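Local coordinates for ESAT-6/WXG100 secretion system protein (Streptococcus gallolyticus, PDB 7JQE) that is EsaA, a membrane subunit of the bacterial type VIIb secretion system with a long extracellular region, and probably takes part in toxin export, at residues L141-Y146 against N481-L486; D162-V167 against N467-G472. All blocks are in the same frame, centred on the assembly; numbering follows the deposited sequence.

In the fold
From the N terminus, helix 102-135 runs into a loop that holds residues 141-146. Helix 152-164 follows, and its end enters interaction 2. The chain then passes through helices and two antiparallel sheets before it returns as helix 462-491. Interaction 2 closes a loop of about 300 residues between 162-167 and 467-472. Interaction 1 closes a longer one between 141-146 and 481-486, so interaction 2 nests inside it. Both use helix 462-491, and their centres lie about 17 Å apart. They also touch directly, through a probable hydrogen bond between Tyr146 and Asp162. Together they fasten the loop after helix 102-135 and the end of helix 152-164 to the returning helix 462-491.

Interaction 1 (L141-Y146 against N481-L486); sequences LDINSY and NEIIEL. With EDO (1,2-ethanediol), chain O; EDO (1,2-ethanediol), chain P; EDO (1,2-ethanediol), chain L.
Ile143 and Ile484 form the heart of this contact, which is apolar across the segments. CB of Ile143 lies 3.7 Å from CG1 of Ile484, and the two side chains slide past each other in opposite directions. The CG2 branch of Ile143, held beside the backbone N and anti to the carbonyl carbon, meets CG2 of Ile483 at 4.3 Å. The far end of Ile484 reaches Tyr146, with CD1 of Ile484 3.8 Å from CB of Tyr146. The same methyl lies oblique to the tyrosine ring. No hydrogen bond joins the two segments.

The polar contacts lie within the loop and on its outer side. Tyr146 N bonds to Ile143 O at 3.0 Å, which closes a turn. The CA–CB bonds of Ile143 and Tyr146 both point toward helix 462-491. CB of Ser145 lies over the centre of one face of the Tyr146 ring. The phenol OH bonds to Asp162 OD2, so its polar end is satisfied away from the isoleucines. On the solvent side, Asn144 OD1 accepts from O1 of one ethanediol at 2.8 Å and from O2 of a second at 3.1 Å. Ser145 OG donates to O1 of a third, which also bonds to Asp162 OD2. These molecules probably come from the crystallisation liquor.

The contact fastens the connection between helices 102-135 and 152-164 onto helix 462-491. Ile483 also packs on Leu120 and Val123 of helix 102-135. Tyr146 rests on Ile159 of helix 152-164, and Ile484 touches Arg155 of that helix.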
loop_
_atom_site.group_PDB
_atom_site.type_symbol
_atom_site.label_atom_id
_atom_site.label_comp_id
_atom_site.label_asym_id
_atom_site.label_seq_id
_atom_site.Cartn_x
_atom_site.Cartn_y
_atom_site.Cartn_z
ATOM N N LEU A 141 -38.337 3.086 40.635
ATOM C CA LEU A 141 -37.930 2.707 41.981
ATOM C C LEU A 141 -39.047 3.021 42.966
ATOM O O LEU A 141 -39.614 4.117 42.946
ATOM C CB LEU A 141 -36.649 3.443 42.367
ATOM C CG LEU A 141 -35.923 2.951 43.619
ATOM C CD1 LEU A 141 -35.381 1.550 43.396
ATOM C CD2 LEU A 141 -34.807 3.913 43.995
ATOM N N ASP A 142 -39.368 2.051 43.821
ATOM C CA ASP A 142 -40.472 2.185 44.767
ATOM C C ASP A 142 -40.013 2.963 45.997
ATOM O O ASP A 142 -39.118 2.520 46.726
ATOM C CB ASP A 142 -41.001 0.804 45.152
ATOM C CG ASP A 142 -41.980 0.854 46.300
ATOM O OD1 ASP A 142 -43.150 1.232 46.074
ATOM O OD2 ASP A 142 -41.578 0.512 47.434
ATOM N N ILE A 143 -40.635 4.121 46.234
ATOM C CA ILE A 143 -40.204 4.999 47.319
ATOM C C ILE A 143 -40.486 4.411 48.695
ATOM O O ILE A 143 -39.828 4.792 49.669
ATOM C CB ILE A 143 -40.880 6.380 47.206
ATOM C CG1 ILE A 143 -42.380 6.258 47.483
ATOM C CG2 ILE A 143 -40.630 6.990 45.836
ATOM C CD1 ILE A 143 -43.079 7.588 47.693
ATOM N N ASN A 144 -41.449 3.491 48.800
ATOM C CA ASN A 144 -41.908 3.024 50.106
ATOM C C ASN A 144 -40.764 2.563 51.002
ATOM O O ASN A 144 -40.819 2.750 52.222
ATOM C CB ASN A 144 -42.921 1.892 49.923
ATOM C CG ASN A 144 -43.079 1.043 51.168
ATOM O OD1 ASN A 144 -43.918 1.322 52.023
ATOM N ND2 ASN A 144 -42.270 -0.006 51.274
ATOM N N SER A 145 -39.722 1.964 50.423
ATOM C CA SER A 145 -38.662 1.378 51.238
ATOM C C SER A 145 -37.903 2.431 52.036
ATOM O O SER A 145 -37.371 2.129 53.111
ATOM C CB SER A 145 -37.694 0.593 50.350
ATOM O OG SER A 145 -36.619 0.069 51.110
ATOM N N TYR A 146 -37.834 3.662 51.532
ATOM C CA TYR A 146 -37.062 4.724 52.162
ATOM C C TYR A 146 -37.935 5.740 52.882
ATOM O O TYR A 146 -37.403 6.665 53.504
ATOM C CB TYR A 146 -36.201 5.442 51.116
ATOM C CG TYR A 146 -35.722 4.541 49.995
ATOM C CD1 TYR A 146 -36.491 4.358 48.852
ATOM C CD2 TYR A 146 -34.508 3.876 50.081
ATOM C CE1 TYR A 146 -36.067 3.539 47.832
ATOM C CE2 TYR A 146 -34.074 3.050 49.063
ATOM C CZ TYR A 146 -34.857 2.887 47.941
ATOM O OH TYR A 146 -34.430 2.067 46.925
ATOM N N ASN A 481 -35.784 11.313 45.936
ATOM C CA ASN A 481 -35.824 11.964 47.238
ATOM C C ASN A 481 -36.851 13.087 47.263
ATOM O O ASN A 481 -37.506 13.317 48.287
ATOM C CB ASN A 481 -34.437 12.494 47.598
ATOM C CG ASN A 481 -34.398 13.119 48.975
ATOM O OD1 ASN A 481 -34.319 12.418 49.983
ATOM N ND2 ASN A 481 -34.459 14.443 49.027
ATOM N N GLU A 482 -37.005 13.802 46.145
ATOM C CA GLU A 482 -37.979 14.886 46.093
ATOM C C GLU A 482 -39.404 14.348 46.127
ATOM O O GLU A 482 -40.280 14.930 46.782
ATOM C CB GLU A 482 -37.741 15.740 44.847
ATOM C CG GLU A 482 -36.451 16.557 44.906
ATOM C CD GLU A 482 -35.790 16.726 43.549
ATOM O OE1 GLU A 482 -36.369 16.278 42.540
ATOM O OE2 GLU A 482 -34.686 17.305 43.491
ATOM N N ILE A 483 -39.653 13.230 45.441
ATOM C CA ILE A 483 -40.972 12.603 45.505
ATOM C C ILE A 483 -41.312 12.219 46.940
ATOM O O ILE A 483 -42.444 12.407 47.401
ATOM C CB ILE A 483 -41.029 11.384 44.567
ATOM C CG1 ILE A 483 -40.732 11.807 43.126
ATOM C CG2 ILE A 483 -42.383 10.702 44.666
ATOM C CD1 ILE A 483 -40.734 10.666 42.143
ATOM N N ILE A 484 -40.337 11.670 47.667
ATOM C CA ILE A 484 -40.572 11.272 49.051
ATOM C C ILE A 484 -40.965 12.483 49.887
ATOM O O ILE A 484 -41.914 12.433 50.680
ATOM C CB ILE A 484 -39.330 10.568 49.623
ATOM C CG1 ILE A 484 -39.170 9.181 48.995
ATOM C CG2 ILE A 484 -39.407 10.479 51.135
ATOM C CD1 ILE A 484 -37.926 8.438 49.448
ATOM N N GLU A 485 -40.247 13.594 49.716
ATOM C CA GLU A 485 -40.561 14.788 50.493
ATOM C C GLU A 485 -41.916 15.368 50.102
ATOM O O GLU A 485 -42.670 15.831 50.966
ATOM C CB GLU A 485 -39.453 15.827 50.334
ATOM C CG GLU A 485 -38.239 15.550 51.204
ATOM C CD GLU A 485 -37.098 16.516 50.945
ATOM O OE1 GLU A 485 -37.215 17.347 50.019
ATOM O OE2 GLU A 485 -36.082 16.442 51.668
ATOM N N LEU A 486 -42.248 15.347 48.809
ATOM C CA LEU A 486 -43.549 15.858 48.387
ATOM C C LEU A 486 -44.682 15.010 48.952
ATOM O O LEU A 486 -45.689 15.546 49.429
ATOM C CB LEU A 486 -43.627 15.919 46.861
ATOM C CG LEU A 486 -44.916 16.501 46.272
ATOM C CD1 LEU A 486 -45.242 17.851 46.888
ATOM C CD2 LEU A 486 -44.801 16.623 44.761
HETATM C C1 EDO O . -44.641 0.840 55.523
HETATM O O1 EDO O . -43.577 1.486 54.813
HETATM C C2 EDO O . -44.067 -0.230 56.448
HETATM O O2 EDO O . -45.128 -1.016 57.003
HETATM C C1 EDO P . -47.980 0.814 50.504
HETATM O O1 EDO P . -46.803 0.055 50.199
HETATM C C2 EDO P . -47.950 1.262 51.963
HETATM O O2 EDO P . -46.879 2.188 52.181
HETATM C C1 EDO L . -32.830 -1.750 50.970
HETATM O O1 EDO L . -33.917 -1.045 50.358
HETATM C C2 EDO L . -32.542 -1.150 52.341
HETATM O O2 EDO L . -31.477 -1.877 52.968
#

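Interaction 2 (D162-V167 against N467-G472). With EDO (1,2-ethanediol), chain L; EDO (1,2-ethanediol), chain S.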
loop_
_atom_site.group_PDB
_atom_site.type_symbol
_atom_site.label_atom_id
_atom_site.label_comp_id
_atom_site.label_asym_id
_atom_site.label_seq_id
_atom_site.Cartn_x
_atom_site.Cartn_y
_atom_site.Cartn_z
ATOM N N ASP A 162 -29.140 1.276 46.319
ATOM C CA ASP A 162 -30.102 0.385 45.674
ATOM C C ASP A 162 -30.036 0.500 44.154
ATOM O O ASP A 162 -30.200 -0.500 43.445
ATOM C CB ASP A 162 -31.516 0.678 46.173
ATOM C CG ASP A 162 -31.832 -0.023 47.480
ATOM O OD1 ASP A 162 -31.239 -1.089 47.747
ATOM O OD2 ASP A 162 -32.682 0.488 48.241
ATOM N N LEU A 163 -29.808 1.706 43.633
ATOM C CA LEU A 163 -29.765 1.883 42.185
ATOM C C LEU A 163 -28.518 1.247 41.582
ATOM O O LEU A 163 -28.583 0.648 40.502
ATOM C CB LEU A 163 -29.836 3.369 41.835
ATOM C CG LEU A 163 -31.210 4.012 42.032
ATOM C CD1 LEU A 163 -31.131 5.532 41.978
ATOM C CD2 LEU A 163 -32.182 3.491 40.987
ATOM N N LEU A 164 -27.376 1.359 42.263
ATOM C CA LEU A 164 -26.142 0.798 41.720
ATOM C C LEU A 164 -26.178 -0.725 41.677
ATOM O O LEU A 164 -25.566 -1.332 40.790
ATOM C CB LEU A 164 -24.941 1.281 42.532
ATOM C CG LEU A 164 -24.617 2.770 42.395
ATOM C CD1 LEU A 164 -23.448 3.157 43.283
ATOM C CD2 LEU A 164 -24.320 3.110 40.943
ATOM N N ASN A 165 -26.879 -1.359 42.617
ATOM C CA ASN A 165 -27.043 -2.808 42.597
ATOM C C ASN A 165 -28.170 -3.258 41.679
ATOM O O ASN A 165 -28.464 -4.457 41.627
ATOM C CB ASN A 165 -27.296 -3.338 44.009
ATOM C CG ASN A 165 -26.063 -3.278 44.884
ATOM O OD1 ASN A 165 -26.093 -2.725 45.984
ATOM N ND2 ASN A 165 -24.967 -3.851 44.399
ATOM N N GLN A 166 -28.801 -2.331 40.961
ATOM C CA GLN A 166 -29.931 -2.644 40.103
ATOM C C GLN A 166 -29.700 -2.305 38.638
ATOM O O GLN A 166 -30.375 -2.879 37.777
ATOM C CB GLN A 166 -31.189 -1.907 40.595
ATOM C CG GLN A 166 -32.485 -2.348 39.944
ATOM C CD GLN A 166 -33.709 -1.727 40.602
ATOM O OE1 GLN A 166 -33.626 -1.150 41.688
ATOM N NE2 GLN A 166 -34.854 -1.845 39.942
ATOM N N VAL A 167 -28.770 -1.405 38.331
ATOM C CA VAL A 167 -28.480 -0.989 36.965
ATOM C C VAL A 167 -27.138 -1.586 36.565
ATOM O O VAL A 167 -26.123 -1.357 37.234
ATOM C CB VAL A 167 -28.463 0.542 36.831
ATOM C CG1 VAL A 167 -28.017 0.945 35.442
ATOM C CG2 VAL A 167 -29.835 1.110 37.132
ATOM N N ASN A 467 -19.150 7.409 34.112
ATOM C CA ASN A 467 -19.560 8.778 34.407
ATOM C C ASN A 467 -20.996 9.037 33.970
ATOM O O ASN A 467 -21.722 9.794 34.627
ATOM C CB ASN A 467 -18.601 9.765 33.741
ATOM C CG ASN A 467 -17.254 9.821 34.433
ATOM O OD1 ASN A 467 -17.125 9.446 35.601
ATOM N ND2 ASN A 467 -16.242 10.299 33.721
ATOM N N PHE A 468 -21.426 8.421 32.866
ATOM C CA PHE A 468 -22.822 8.535 32.452
ATOM C C PHE A 468 -23.740 7.874 33.471
ATOM O O PHE A 468 -24.779 8.432 33.842
ATOM C CB PHE A 468 -23.005 7.908 31.070
ATOM C CG PHE A 468 -24.283 8.299 30.378
ATOM C CD1 PHE A 468 -24.487 9.602 29.953
ATOM C CD2 PHE A 468 -25.261 7.354 30.114
ATOM C CE1 PHE A 468 -25.654 9.959 29.297
ATOM C CE2 PHE A 468 -26.426 7.706 29.461
ATOM C CZ PHE A 468 -26.623 9.013 29.053
ATOM N N LYS A 469 -23.365 6.680 33.934
ATOM C CA LYS A 469 -24.117 6.018 34.990
ATOM C C LYS A 469 -24.189 6.894 36.236
ATOM O O LYS A 469 -25.240 6.982 36.884
ATOM C CB LYS A 469 -23.470 4.668 35.308
ATOM C CG LYS A 469 -24.241 3.787 36.274
ATOM C CD LYS A 469 -23.410 2.591 36.718
ATOM C CE LYS A 469 -24.234 1.627 37.559
ATOM N NZ LYS A 469 -23.434 0.462 38.025
ATOM N N GLU A 470 -23.085 7.565 36.574
ATOM C CA GLU A 470 -23.058 8.394 37.776
ATOM C C GLU A 470 -23.964 9.611 37.638
ATOM O O GLU A 470 -24.590 10.038 38.613
ATOM C CB GLU A 470 -21.621 8.820 38.083
ATOM C CG GLU A 470 -20.969 8.034 39.210
ATOM C CD GLU A 470 -19.474 8.281 39.313
ATOM O OE1 GLU A 470 -18.726 7.751 38.469
ATOM O OE2 GLU A 470 -19.045 9.006 40.234
ATOM N N SER A 471 -24.046 10.189 36.439
ATOM C CA SER A 471 -24.932 11.329 36.235
ATOM C C SER A 471 -26.390 10.917 36.383
ATOM O O SER A 471 -27.176 11.596 37.055
ATOM C CB SER A 471 -24.684 11.951 34.860
ATOM O OG SER A 471 -23.424 12.596 34.816
ATOM N N GLY A 472 -26.768 9.797 35.764
ATOM C CA GLY A 472 -28.142 9.334 35.874
ATOM C C GLY A 472 -28.535 8.994 37.300
ATOM O O GLY A 472 -29.636 9.325 37.748
HETATM C C1 EDO L . -32.830 -1.750 50.970
HETATM O O1 EDO L . -33.917 -1.045 50.358
HETATM C C2 EDO L . -32.542 -1.150 52.341
HETATM O O2 EDO L . -31.477 -1.877 52.968
HETATM C C1 EDO S . -20.328 13.174 33.197
HETATM O O1 EDO S . -21.528 13.009 32.429
HETATM C C2 EDO S . -19.516 14.346 32.655
HETATM O O2 EDO S . -20.284 15.553 32.746
#
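Lys469 is fully extended: CG lies anti to the backbone N (chi1 -173°), and the later torsions are also near 180°. This carries its NZ from helix 462-491 across to the end of helix 152-164. In Leu164, chi1 of -69° sets CG beside its own backbone N. Its CD2 lies 3.7 Å from CE of Lys469, and the two side chains cross at a slant. Val167 adds a looser apolar touch, with CG1 4.4 Å from CE of Lys469.

The polar link is a weak hydrogen bond from Lys469 NZ to Val167 O, 3.3 Å long. Val167 lies just past the last turn of the helix. Leu163 O accepts from both Gln166 N and Val167 N, each at 3.0 Å, and so holds the chain in this turn. Around the contact, Val172 of helix 169-179 packs on Val167 and on the lysine, and Phe135 of helix 102-135 also covers Val167.

The lysine thus works in two ways. Its last methylene, CE, packs on Leu164 and, more loosely, on Val167, while NZ meets a carbonyl near a helix end. Asp169 forms a long, weak ion pair with NZ. The polar link is therefore probably modest, and the lysine chain makes most of the contact between the two segments.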